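Local coordinates for protein putative TIM-barrel metal-dependent hydrolase (Mycobacterium avium subsp. paratuberculosis S397, PDB 4DZI) that probably acts as a metal-dependent hydrolase of the amidohydrolase superfamily, with a TIM-barrel fold and two cadmium ions bound at a bimetal site in the crystal, at residues S274-G279 / E323-N328; Q113-A118 / A364-F369; A47-R52 / E130-D135; E179-V184 / A218-A223. One frame throughout, in Å; residues are numbered along the deposited sequence.

Interaction 1. Residues S274-G279 / E323-N328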
loop_
_atom_site.group_PDB
_atom_site.type_symbol
_atom_site.label_atom_id
_atom_site.label_comp_id
_atom_site.label_asym_id
_atom_site.label_seq_id
_atom_site.Cartn_x
_atom_site.Cartn_y
_atom_site.Cartn_z
ATOM N N SER C 274 0.007 10.141 -7.399
ATOM C CA SER C 274 1.040 10.904 -8.067
ATOM C C SER C 274 0.436 11.921 -9.016
ATOM O O SER C 274 0.818 13.094 -9.013
ATOM C CB SER C 274 1.968 9.940 -8.804
ATOM O OG SER C 274 2.877 10.655 -9.617
ATOM N N MET C 275 -0.499 11.467 -9.859
ATOM C CA MET C 275 -1.151 12.364 -10.811
ATOM C C MET C 275 -1.854 13.513 -10.116
ATOM O O MET C 275 -1.711 14.687 -10.517
ATOM C CB MET C 275 -2.178 11.594 -11.661
ATOM C CG MET C 275 -1.515 10.583 -12.590
ATOM S SD MET C 275 -0.707 11.279 -14.052
ATOM C CE MET C 275 -2.121 11.853 -14.975
ATOM N N ILE C 276 -2.646 13.180 -9.106
ATOM C CA ILE C 276 -3.491 14.179 -8.476
ATOM C C ILE C 276 -2.700 15.105 -7.577
ATOM O O ILE C 276 -2.782 16.342 -7.729
ATOM C CB ILE C 276 -4.649 13.565 -7.676
ATOM C CG1 ILE C 276 -5.609 12.830 -8.631
ATOM C CG2 ILE C 276 -5.432 14.657 -6.949
ATOM C CD1 ILE C 276 -6.579 11.882 -7.955
ATOM N N VAL C 277 -1.959 14.525 -6.631
ATOM C CA VAL C 277 -1.244 15.343 -5.621
ATOM C C VAL C 277 -0.231 16.276 -6.260
ATOM O O VAL C 277 -0.081 17.424 -5.828
ATOM C CB VAL C 277 -0.573 14.438 -4.555
ATOM C CG1 VAL C 277 0.371 15.246 -3.668
ATOM C CG2 VAL C 277 -1.642 13.730 -3.736
ATOM N N HIS C 278 0.429 15.816 -7.303
ATOM C CA HIS C 278 1.418 16.627 -7.957
ATOM C C HIS C 278 0.843 17.518 -9.043
ATOM O O HIS C 278 1.549 18.041 -9.827
ATOM C CB HIS C 278 2.617 15.822 -8.440
ATOM C CG HIS C 278 3.555 15.417 -7.346
ATOM N ND1 HIS C 278 4.468 14.407 -7.491
ATOM C CD2 HIS C 278 3.722 15.888 -6.091
ATOM C CE1 HIS C 278 5.166 14.281 -6.385
ATOM N NE2 HIS C 278 4.729 15.161 -5.514
ATOM N N GLY C 279 -0.463 17.656 -9.039
ATOM C CA GLY C 279 -1.133 18.709 -9.812
ATOM C C GLY C 279 -1.269 18.496 -11.310
ATOM O O GLY C 279 -1.365 19.448 -12.069
ATOM N N GLU C 323 -12.544 16.121 -5.972
ATOM C CA GLU C 323 -13.349 16.521 -7.118
ATOM C C GLU C 323 -12.595 16.300 -8.435
ATOM O O GLU C 323 -13.209 15.988 -9.453
ATOM C CB GLU C 323 -13.825 17.967 -6.971
ATOM C CG GLU C 323 -14.874 18.101 -5.865
ATOM C CD GLU C 323 -15.988 17.061 -5.979
ATOM O OE1 GLU C 323 -16.643 17.039 -7.039
ATOM O OE2 GLU C 323 -16.216 16.268 -5.025
ATOM N N GLN C 324 -11.276 16.468 -8.408
ATOM C CA GLN C 324 -10.451 16.150 -9.580
ATOM C C GLN C 324 -10.551 14.682 -9.881
ATOM O O GLN C 324 -10.694 14.310 -11.032
ATOM C CB GLN C 324 -8.989 16.554 -9.393
ATOM C CG GLN C 324 -8.804 18.073 -9.370
ATOM C CD GLN C 324 -7.364 18.455 -9.186
ATOM O OE1 GLN C 324 -6.587 17.691 -8.617
ATOM N NE2 GLN C 324 -6.984 19.645 -9.670
ATOM N N LEU C 325 -10.495 13.839 -8.852
ATOM C CA LEU C 325 -10.692 12.389 -9.090
ATOM C C LEU C 325 -12.040 12.104 -9.756
ATOM O O LEU C 325 -12.121 11.338 -10.731
ATOM C CB LEU C 325 -10.543 11.580 -7.795
ATOM C CG LEU C 325 -10.863 10.083 -7.863
ATOM C CD1 LEU C 325 -9.829 9.328 -8.722
ATOM C CD2 LEU C 325 -10.913 9.526 -6.433
ATOM N N ARG C 326 -13.102 12.722 -9.240
ATOM C CA ARG C 326 -14.448 12.494 -9.736
ATOM C C ARG C 326 -14.667 13.089 -11.116
ATOM O O ARG C 326 -15.482 12.576 -11.892
ATOM C CB ARG C 326 -15.491 13.089 -8.793
ATOM C CG ARG C 326 -15.426 12.435 -7.440
ATOM C CD ARG C 326 -16.388 13.064 -6.418
ATOM N NE ARG C 326 -16.691 12.050 -5.415
ATOM C CZ ARG C 326 -16.880 12.282 -4.123
ATOM N NH1 ARG C 326 -16.803 13.531 -3.659
ATOM N NH2 ARG C 326 -17.135 11.253 -3.302
ATOM N N ASN C 327 -13.975 14.182 -11.416
ATOM C CA ASN C 327 -14.175 14.864 -12.690
ATOM C C ASN C 327 -13.345 14.305 -13.839
ATOM O O ASN C 327 -13.839 14.224 -14.960
ATOM C CB ASN C 327 -13.818 16.341 -12.565
ATOM C CG ASN C 327 -14.197 17.135 -13.800
ATOM O OD1 ASN C 327 -15.383 17.327 -14.081
ATOM N ND2 ASN C 327 -13.196 17.608 -14.539
ATOM N N ASN C 328 -12.097 13.921 -13.565
ATOM C CA ASN C 328 -11.165 13.614 -14.639
ATOM C C ASN C 328 -10.873 12.136 -14.875
ATOM O O ASN C 328 -10.153 11.817 -15.808
ATOM C CB ASN C 328 -9.848 14.344 -14.419
ATOM C CG ASN C 328 -10.009 15.847 -14.494
ATOM O OD1 ASN C 328 -10.588 16.462 -13.587
ATOM N ND2 ASN C 328 -9.496 16.450 -15.571
HETATM O O HOH W 1 -4.062 17.357 -10.007
HETATM O O HOH W 2 -5.103 18.467 -6.270
#

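Interaction 2. Residues Q113-A118 / A364-F369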
loop_
_atom_site.group_PDB
_atom_site.type_symbol
_atom_site.label_atom_id
_atom_site.label_comp_id
_atom_site.label_asym_id
_atom_site.label_seq_id
_atom_site.Cartn_x
_atom_site.Cartn_y
_atom_site.Cartn_z
ATOM N N GLN C 113 -20.120 -11.308 -30.264
ATOM C CA GLN C 113 -20.150 -10.877 -28.862
ATOM C C GLN C 113 -21.018 -9.649 -28.616
ATOM O O GLN C 113 -21.220 -9.248 -27.472
ATOM C CB GLN C 113 -18.721 -10.518 -28.438
ATOM C CG GLN C 113 -17.831 -11.730 -28.215
ATOM C CD GLN C 113 -16.373 -11.337 -28.048
ATOM O OE1 GLN C 113 -15.883 -10.367 -28.651
ATOM N NE2 GLN C 113 -15.634 -12.149 -27.257
ATOM N N ASP C 114 -21.488 -9.053 -29.685
ATOM C CA ASP C 114 -22.240 -7.780 -29.658
ATOM C C ASP C 114 -21.457 -6.574 -29.157
ATOM O O ASP C 114 -21.999 -5.689 -28.578
ATOM C CB ASP C 114 -23.593 -7.868 -28.952
ATOM C CG ASP C 114 -24.643 -6.946 -29.615
ATOM O OD1 ASP C 114 -24.733 -6.967 -30.839
ATOM O OD2 ASP C 114 -25.331 -6.249 -28.959
ATOM N N ILE C 115 -20.171 -6.573 -29.441
ATOM C CA ILE C 115 -19.318 -5.426 -29.124
ATOM C C ILE C 115 -19.164 -4.535 -30.373
ATOM O O ILE C 115 -18.709 -5.009 -31.434
ATOM C CB ILE C 115 -17.934 -5.913 -28.651
ATOM C CG1 ILE C 115 -18.065 -6.723 -27.351
ATOM C CG2 ILE C 115 -17.021 -4.713 -28.431
ATOM C CD1 ILE C 115 -16.747 -7.428 -26.992
ATOM N N GLU C 116 -19.572 -3.264 -30.271
ATOM C CA GLU C 116 -19.330 -2.332 -31.369
ATOM C C GLU C 116 -17.874 -1.925 -31.412
ATOM O O GLU C 116 -17.222 -1.973 -32.469
ATOM C CB GLU C 116 -20.181 -1.060 -31.251
ATOM C CG GLU C 116 -19.705 -0.034 -32.264
ATOM C CD GLU C 116 -20.544 1.234 -32.321
ATOM O OE1 GLU C 116 -21.541 1.370 -31.580
ATOM O OE2 GLU C 116 -20.169 2.108 -33.130
ATOM N N THR C 117 -17.331 -1.508 -30.261
ATOM C CA THR C 117 -15.938 -1.048 -30.242
ATOM C C THR C 117 -15.253 -1.683 -29.038
ATOM O O THR C 117 -15.841 -1.727 -27.980
ATOM C CB THR C 117 -15.836 0.498 -30.140
ATOM O OG1 THR C 117 -16.497 1.098 -31.277
ATOM C CG2 THR C 117 -14.384 0.997 -30.133
ATOM N N ALA C 118 -14.049 -2.197 -29.247
ATOM C CA ALA C 118 -13.251 -2.767 -28.162
ATOM C C ALA C 118 -11.992 -1.932 -28.037
ATOM O O ALA C 118 -11.393 -1.584 -29.070
ATOM C CB ALA C 118 -12.873 -4.195 -28.521
ATOM N N ALA C 364 -15.719 -14.842 -19.686
ATOM C CA ALA C 364 -15.821 -15.679 -20.875
ATOM C C ALA C 364 -16.742 -15.023 -21.891
ATOM O O ALA C 364 -16.486 -15.064 -23.089
ATOM C CB ALA C 364 -16.375 -17.049 -20.502
ATOM N N SER C 365 -17.825 -14.436 -21.393
ATOM C CA SER C 365 -18.794 -13.735 -22.236
ATOM C C SER C 365 -18.834 -12.289 -21.800
ATOM O O SER C 365 -19.347 -11.985 -20.733
ATOM C CB SER C 365 -20.190 -14.322 -22.049
ATOM O OG SER C 365 -21.168 -13.569 -22.766
ATOM N N PRO C 366 -18.294 -11.401 -22.626
ATOM C CA PRO C 366 -18.212 -10.000 -22.185
ATOM C C PRO C 366 -19.541 -9.387 -21.712
ATOM O O PRO C 366 -19.599 -8.715 -20.659
ATOM C CB PRO C 366 -17.642 -9.289 -23.420
ATOM C CG PRO C 366 -16.791 -10.348 -24.087
ATOM C CD PRO C 366 -17.579 -11.642 -23.896
ATOM N N VAL C 367 -20.619 -9.576 -22.481
ATOM C CA VAL C 367 -21.871 -8.929 -22.072
ATOM C C VAL C 367 -22.441 -9.497 -20.761
ATOM O O VAL C 367 -23.372 -8.912 -20.212
ATOM C CB VAL C 367 -22.969 -8.939 -23.167
ATOM C CG1 VAL C 367 -22.529 -8.130 -24.396
ATOM C CG2 VAL C 367 -23.381 -10.378 -23.501
ATOM N N SER C 368 -21.911 -10.621 -20.262
ATOM C CA SER C 368 -22.364 -11.135 -18.951
ATOM C C SER C 368 -22.040 -10.182 -17.797
ATOM O O SER C 368 -22.494 -10.382 -16.670
ATOM C CB SER C 368 -21.802 -12.535 -18.667
ATOM O OG SER C 368 -20.416 -12.464 -18.444
ATOM N N PHE C 369 -21.274 -9.131 -18.077
ATOM C CA PHE C 369 -21.017 -8.101 -17.066
ATOM C C PHE C 369 -22.351 -7.558 -16.541
ATOM O O PHE C 369 -22.439 -7.132 -15.403
ATOM C CB PHE C 369 -20.174 -6.987 -17.692
ATOM C CG PHE C 369 -19.658 -5.951 -16.720
ATOM C CD1 PHE C 369 -20.416 -4.829 -16.409
ATOM C CD2 PHE C 369 -18.382 -6.069 -16.180
ATOM C CE1 PHE C 369 -19.945 -3.861 -15.555
ATOM C CE2 PHE C 369 -17.896 -5.093 -15.324
ATOM C CZ PHE C 369 -18.678 -3.991 -15.010
HETATM O O HOH W 3 -20.326 -10.725 -25.144
HETATM O O HOH W 4 -16.973 -14.522 -25.996
#

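Interaction 3. Residues A47-R52 / E130-D135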
loop_
_atom_site.group_PDB
_atom_site.type_symbol
_atom_site.label_atom_id
_atom_site.label_comp_id
_atom_site.label_asym_id
_atom_site.label_seq_id
_atom_site.Cartn_x
_atom_site.Cartn_y
_atom_site.Cartn_z
ATOM N N ALA C 47 11.835 -14.613 -23.427
ATOM C CA ALA C 47 12.027 -13.198 -23.742
ATOM C C ALA C 47 13.238 -12.731 -22.947
ATOM O O ALA C 47 13.266 -12.850 -21.723
ATOM C CB ALA C 47 10.797 -12.396 -23.304
ATOM N N VAL C 48 14.226 -12.206 -23.652
ATOM C CA VAL C 48 15.460 -11.764 -23.025
ATOM C C VAL C 48 15.535 -10.283 -23.334
ATOM O O VAL C 48 15.674 -9.866 -24.505
ATOM C CB VAL C 48 16.665 -12.555 -23.577
ATOM C CG1 VAL C 48 17.965 -12.056 -22.946
ATOM C CG2 VAL C 48 16.482 -14.043 -23.309
ATOM N N ILE C 49 15.421 -9.488 -22.278
ATOM C CA ILE C 49 15.233 -8.030 -22.388
ATOM C C ILE C 49 16.406 -7.331 -21.735
ATOM O O ILE C 49 16.669 -7.543 -20.545
ATOM C CB ILE C 49 13.907 -7.595 -21.724
ATOM C CG1 ILE C 49 12.760 -8.482 -22.246
ATOM C CG2 ILE C 49 13.665 -6.091 -21.994
ATOM C CD1 ILE C 49 11.380 -8.169 -21.650
ATOM N N GLY C 50 17.128 -6.534 -22.525
ATOM C CA GLY C 50 18.403 -5.947 -22.079
ATOM C C GLY C 50 19.350 -7.008 -21.497
ATOM O O GLY C 50 19.954 -6.794 -20.442
ATOM N N ASP C 51 19.433 -8.151 -22.165
ATOM C CA ASP C 51 20.346 -9.241 -21.791
ATOM C C ASP C 51 19.935 -10.003 -20.540
ATOM O O ASP C 51 20.710 -10.800 -20.020
ATOM C CB ASP C 51 21.795 -8.735 -21.637
ATOM C CG ASP C 51 22.575 -8.754 -22.949
ATOM O OD1 ASP C 51 22.034 -9.184 -23.993
ATOM O OD2 ASP C 51 23.759 -8.356 -22.925
ATOM N N ARG C 52 18.707 -9.809 -20.075
ATOM C CA ARG C 52 18.228 -10.516 -18.888
ATOM C C ARG C 52 16.936 -11.253 -19.180
ATOM O O ARG C 52 15.995 -10.679 -19.701
ATOM C CB ARG C 52 18.039 -9.519 -17.747
ATOM C CG ARG C 52 17.460 -10.124 -16.497
ATOM C CD ARG C 52 17.290 -9.029 -15.447
ATOM N NE ARG C 52 16.997 -9.556 -14.117
ATOM C CZ ARG C 52 16.556 -8.818 -13.101
ATOM N NH1 ARG C 52 16.339 -7.518 -13.260
ATOM N NH2 ARG C 52 16.324 -9.379 -11.925
ATOM N N GLU C 130 9.201 -2.233 -17.280
ATOM C CA GLU C 130 9.923 -2.470 -16.014
ATOM C C GLU C 130 11.283 -3.095 -16.325
ATOM O O GLU C 130 12.302 -2.742 -15.692
ATOM C CB GLU C 130 9.100 -3.367 -15.080
ATOM C CG GLU C 130 9.815 -3.723 -13.796
ATOM C CD GLU C 130 9.949 -2.584 -12.826
ATOM O OE1 GLU C 130 9.442 -1.465 -13.083
ATOM O OE2 GLU C 130 10.598 -2.831 -11.767
ATOM N N ALA C 131 11.305 -4.010 -17.314
ATOM C CA ALA C 131 12.538 -4.719 -17.714
ATOM C C ALA C 131 13.565 -3.737 -18.302
ATOM O O ALA C 131 14.776 -3.998 -18.261
ATOM C CB ALA C 131 12.226 -5.815 -18.722
ATOM N N LEU C 132 13.085 -2.650 -18.885
ATOM C CA LEU C 132 13.975 -1.677 -19.538
ATOM C C LEU C 132 14.162 -0.399 -18.735
ATOM O O LEU C 132 14.655 0.604 -19.263
ATOM C CB LEU C 132 13.479 -1.354 -20.972
ATOM C CG LEU C 132 13.596 -2.528 -21.936
ATOM C CD1 LEU C 132 12.916 -2.135 -23.239
ATOM C CD2 LEU C 132 15.067 -2.898 -22.148
ATOM N N LYS C 133 13.809 -0.427 -17.449
ATOM C CA LYS C 133 13.798 0.803 -16.678
ATOM C C LYS C 133 15.188 1.363 -16.377
ATOM O O LYS C 133 15.293 2.506 -15.923
ATOM C CB LYS C 133 12.994 0.632 -15.378
ATOM C CG LYS C 133 13.704 -0.154 -14.301
ATOM C CD LYS C 133 12.825 -0.241 -13.062
ATOM C CE LYS C 133 13.475 -0.994 -11.924
ATOM N NZ LYS C 133 12.474 -1.114 -10.808
ATOM N N HIS C 134 16.222 0.581 -16.651
ATOM C CA HIS C 134 17.616 1.054 -16.498
ATOM C C HIS C 134 18.227 1.461 -17.814
ATOM O O HIS C 134 19.427 1.749 -17.889
ATOM C CB HIS C 134 18.464 -0.043 -15.838
ATOM C CG HIS C 134 17.912 -0.530 -14.522
ATOM N ND1 HIS C 134 17.907 0.234 -13.406
ATOM C CD2 HIS C 134 17.322 -1.746 -14.171
ATOM C CE1 HIS C 134 17.349 -0.461 -12.384
ATOM N NE2 HIS C 134 16.982 -1.667 -12.855
ATOM N N ASP C 135 17.447 1.433 -18.890
ATOM C CA ASP C 135 17.995 1.782 -20.207
ATOM C C ASP C 135 16.954 2.663 -20.870
ATOM O O ASP C 135 16.088 2.175 -21.601
ATOM C CB ASP C 135 18.297 0.532 -21.030
ATOM C CG ASP C 135 19.057 0.844 -22.334
ATOM O OD1 ASP C 135 19.003 2.025 -22.763
ATOM O OD2 ASP C 135 19.692 -0.074 -22.916
HETATM O O HOH W 5 16.088 -6.309 -17.679
#

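Interaction 4. Residues E179-V184 / A218-A223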
loop_
_atom_site.group_PDB
_atom_site.type_symbol
_atom_site.label_atom_id
_atom_site.label_comp_id
_atom_site.label_asym_id
_atom_site.label_seq_id
_atom_site.Cartn_x
_atom_site.Cartn_y
_atom_site.Cartn_z
ATOM N N GLU C 179 7.611 13.575 -28.881
ATOM C CA GLU C 179 7.666 13.017 -30.241
ATOM C C GLU C 179 6.816 11.767 -30.416
ATOM O O GLU C 179 6.193 11.592 -31.435
ATOM C CB GLU C 179 9.095 12.690 -30.668
ATOM C CG GLU C 179 9.972 13.922 -30.783
ATOM C CD GLU C 179 11.402 13.564 -31.123
ATOM O OE1 GLU C 179 11.600 12.545 -31.824
ATOM O OE2 GLU C 179 12.315 14.294 -30.683
ATOM N N GLU C 180 6.845 10.859 -29.438
ATOM C CA GLU C 180 6.005 9.679 -29.554
ATOM C C GLU C 180 4.527 10.059 -29.566
ATOM O O GLU C 180 3.742 9.481 -30.304
ATOM C CB GLU C 180 6.275 8.685 -28.400
ATOM C CG GLU C 180 5.692 7.310 -28.719
ATOM C CD GLU C 180 6.475 6.600 -29.821
ATOM O OE1 GLU C 180 7.729 6.765 -29.877
ATOM O OE2 GLU C 180 5.856 5.865 -30.619
ATOM N N VAL C 181 4.133 11.001 -28.715
ATOM C CA VAL C 181 2.742 11.362 -28.632
ATOM C C VAL C 181 2.315 12.005 -29.969
ATOM O O VAL C 181 1.293 11.661 -30.541
ATOM C CB VAL C 181 2.449 12.360 -27.507
ATOM C CG1 VAL C 181 1.057 12.938 -27.693
ATOM C CG2 VAL C 181 2.585 11.711 -26.137
ATOM N N ASP C 182 3.121 12.931 -30.472
ATOM C CA ASP C 182 2.818 13.523 -31.779
ATOM C C ASP C 182 2.665 12.459 -32.866
ATOM O O ASP C 182 1.747 12.540 -33.687
ATOM C CB ASP C 182 3.895 14.549 -32.180
ATOM C CG ASP C 182 3.796 15.833 -31.377
ATOM O OD1 ASP C 182 2.748 16.036 -30.714
ATOM O OD2 ASP C 182 4.760 16.641 -31.409
ATOM N N PHE C 183 3.557 11.473 -32.881
ATOM C CA PHE C 183 3.504 10.420 -33.881
ATOM C C PHE C 183 2.204 9.606 -33.775
ATOM O O PHE C 183 1.545 9.372 -34.776
ATOM C CB PHE C 183 4.723 9.490 -33.776
ATOM C CG PHE C 183 4.506 8.145 -34.417
ATOM C CD1 PHE C 183 4.102 7.055 -33.650
ATOM C CD2 PHE C 183 4.704 7.969 -35.773
ATOM C CE1 PHE C 183 3.885 5.817 -34.234
ATOM C CE2 PHE C 183 4.500 6.732 -36.363
ATOM C CZ PHE C 183 4.088 5.657 -35.596
ATOM N N VAL C 184 1.838 9.158 -32.570
ATOM C CA VAL C 184 0.609 8.341 -32.433
ATOM C C VAL C 184 -0.681 9.136 -32.651
ATOM O O VAL C 184 -1.618 8.631 -33.255
ATOM C CB VAL C 184 0.554 7.493 -31.109
ATOM C CG1 VAL C 184 1.786 6.580 -31.011
ATOM C CG2 VAL C 184 0.409 8.387 -29.878
ATOM N N ALA C 218 -0.057 18.095 -21.777
ATOM C CA ALA C 218 -0.711 19.155 -22.564
ATOM C C ALA C 218 -1.090 18.669 -23.981
ATOM O O ALA C 218 -2.188 18.983 -24.475
ATOM C CB ALA C 218 0.154 20.428 -22.630
ATOM N N ARG C 219 -0.199 17.913 -24.635
ATOM C CA ARG C 219 -0.560 17.347 -25.938
ATOM C C ARG C 219 -1.825 16.474 -25.857
ATOM O O ARG C 219 -2.715 16.567 -26.693
ATOM C CB ARG C 219 0.579 16.548 -26.562
ATOM C CG ARG C 219 1.782 17.351 -27.034
ATOM C CD ARG C 219 1.489 18.240 -28.239
ATOM N NE ARG C 219 2.668 18.338 -29.116
ATOM C CZ ARG C 219 3.737 19.112 -28.905
ATOM N NH1 ARG C 219 3.828 19.895 -27.829
ATOM N NH2 ARG C 219 4.734 19.098 -29.785
ATOM N N LEU C 220 -1.912 15.610 -24.849
ATOM C CA LEU C 220 -3.066 14.715 -24.784
ATOM C C LEU C 220 -4.331 15.495 -24.459
ATOM O O LEU C 220 -5.409 15.228 -24.991
ATOM C CB LEU C 220 -2.834 13.636 -23.701
ATOM C CG LEU C 220 -1.700 12.680 -24.039
ATOM C CD1 LEU C 220 -1.410 11.790 -22.833
ATOM C CD2 LEU C 220 -2.092 11.841 -25.246
ATOM N N ALA C 221 -4.218 16.439 -23.523
ATOM C CA ALA C 221 -5.383 17.141 -23.075
ATOM C C ALA C 221 -5.964 17.993 -24.230
ATOM O O ALA C 221 -7.167 18.025 -24.427
ATOM C CB ALA C 221 -4.997 18.027 -21.888
ATOM N N GLU C 222 -5.085 18.630 -25.006
ATOM C CA GLU C 222 -5.519 19.475 -26.146
ATOM C C GLU C 222 -6.125 18.637 -27.239
ATOM O O GLU C 222 -7.044 19.078 -27.937
ATOM C CB GLU C 222 -4.316 20.239 -26.756
ATOM C CG GLU C 222 -3.608 21.192 -25.809
ATOM C CD GLU C 222 -4.563 22.085 -25.040
ATOM O OE1 GLU C 222 -4.258 22.402 -23.870
ATOM O OE2 GLU C 222 -5.616 22.467 -25.596
ATOM N N ALA C 223 -5.608 17.417 -27.394
ATOM C CA ALA C 223 -6.121 16.502 -28.410
ATOM C C ALA C 223 -7.417 15.798 -27.993
ATOM O O ALA C 223 -8.071 15.158 -28.809
ATOM C CB ALA C 223 -5.058 15.472 -28.772
#

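Interaction 1. Residues S274-G279 / E323-N328
I276 meets both Q324 and L325, and these three residues carry the direct contact between helix 266-277 and helix 321-328. The closest CA atoms, those of I276 and Q324, are 7.3 Å apart.

The van der Waals part uses both branches of I276. With CG2 anti to the backbone N, and CG1 beside that N and anti to the carbonyl carbon (chi1 -65°), the short branch is set against the glutamine, CG2 lying 3.6 Å from Q324 OE1. The two side chains run antiparallel alongside each other. The longer branch ends in CD1, which packs 4.0 Å from L325 CB. L325 also touches V299 and I303 of helix 298-312, the helix whose L306 packs on I276.

The polar part runs through water. One water donates to I276 O at 2.8 Å and to Q324 OE1 at 2.9 Å, bridging backbone and amide. A second water lies near the same amide oxygen, but its link to I276 O is long and weak. The other end of the amide, Q324 NE2, bonds to E319 and T282, which fixes how the group is turned.

I276 O, in the last turn of its helix, accepts from G279 N at 3.0 Å in a Schellman motif and also from the water; V280 N returns to M275 O, and G279 has positive phi (77°). Next to it, H278 bonds to D256 of the second subunit.

The chemistry is therefore mixed. Direct contact between these two outer helices of the barrel is small and mostly apolar, and the rest is bridged by a water that supplies protons to a buried amide oxygen and a helix-end carbonyl.

Interaction 2. Residues Q113-A118 / A364-F369
Q113 and P366 have the closest CA atoms of the two segments, 7.0 Å apart. Both backbones are changing course here: helix 103-113 closes in a Schellman motif with D114 at positive phi (64°) before strand 115-121. The other segment, 364-369, is a loop that enters a 3-10 turn at P366. S365 O supports that turn by accepting from both S368 N and S368 OG.

A water joins the backbones, donating to Q113 O and accepting from V367 N, each at 2.9 Å. In the TIM barrel, strand 115-121 runs parallel to strand 9-15, whose D11 touches both I115 and P366; D13 and H15 of that strand bind cadmium. The loop holding P366 follows the cadmium ligands D356, H359 and E361, and the proline side chain is about 12 Å from a cadmium ion.

P366 is the apolar centre of the contact. Q113, extended beyond CG (chi2 170°), lies across the proline ring and brings NE2 to 3.8 Å from P366 CG. I115 also meets it nearly perpendicularly, with CD1 at 4.1 Å from P366 CG. V367 CG1 packs 3.5 Å from Q113 O, and Q113 NE2 gives a 3.0 Å bond to a second water that donates to A364 O.

Interaction 3. Residues A47-R52 / E130-D135
I49 points toward A131 and L132, its side chain nearly perpendicular to that of L132. A chi1 of -50° swings the CG2 branch away from the strand nitrogen and onto the leucine end: I49 CG2 is 3.5 Å from L132 CD2, tighter than ordinary carbon packing, and 3.6 Å from L132 CG. I49 CG2 lies 3.6 Å from A131 CB as well, and I49 CD1 also reaches A131 CB, at 3.9 Å. L132 CD2 comes near the backbone N of G50.

The isoleucine ends strand 45-49, just where a type I' turn from I49 to R52 makes a tight beta hairpin with strand 52-53. G50 has positive phi (51°) in this turn and has no side chain to crowd L132. Across the contact, helix 128-131 gives way to a type I turn, L132 to D135, ahead of helix 136-153, whose T139 and S142 touch L132. D135 caps that helix through A138 N and forms a salt bridge with R34.

A water lies between carbonyls of both segments, 2.7 Å from A131 O and 3.2 Å from I49 O, but other acceptors compete for its protons and the bridge is not certain. Direct attachment of the hairpin to the helix end is thus apolar, made by methyl groups in tight contact.

Interaction 4. Residues E179-V184 / A218-A223
R219 reaches from helix 214-223 toward V181 and D182 of helix 174-186, and most of its side chain finds a partner there. CB rests on a methyl, 3.8 Å from V181 CG1. CG passes 4.0 Å from D182 OD1, and bends at chi2 (-68°) and chi3 bring CD and NE to the carboxylate, CD coming to 3.5 Å from D182 OD1. NE then donates to D182 OD1 at 2.8 Å, and beyond CZ, NH2 donates to D182 OD2 at 2.9 Å. This is a side-on, two-pronged salt bridge in which each oxygen receives its proton on the syn lone pair. The grip is not flat: both oxygens are tilted 20° from the guanidinium plane, and the carboxylate and guanidinium planes are 23° apart.

Beside the ion pair, V181 CG1 also touches L220 CD2 at 4.1 Å. Both L220 and V184 reach V192 of strand 192-193, which lies between the two helices in sequence. The segment axes approach to 10.4 Å and run in roughly the same direction, as expected of successive helices on the outside of an alpha/beta barrel.

Two bonds hold the guanidinium against rotation, and the paired charges probably steady each other at the solvent-facing side, while V181 and L220 provide the apolar seam on the buried side.

In the fold
None of the four contacts touches another. Interactions 1 and 4 are the nearest pair, with centres 20 Å and nearest atoms about 8 Å apart. Interactions 2 and 3 are the most widely separated, their centres 35 Å apart on opposite sides of the chain's centre, although strand 115-121 and helix 128-131 follow each other in sequence. Interaction 2 closes a long loop of chain within which interactions 1 and 4 are nested, whereas its segments alternate with those of interaction 3. It also comes within about 12 Å of cadmium, measured from the P366 side chain. Interactions 1 and 4 join helices flanking barrel strands; interaction 3 joins the hairpin of 45-49 and 52-53 to the end of helix 128-131.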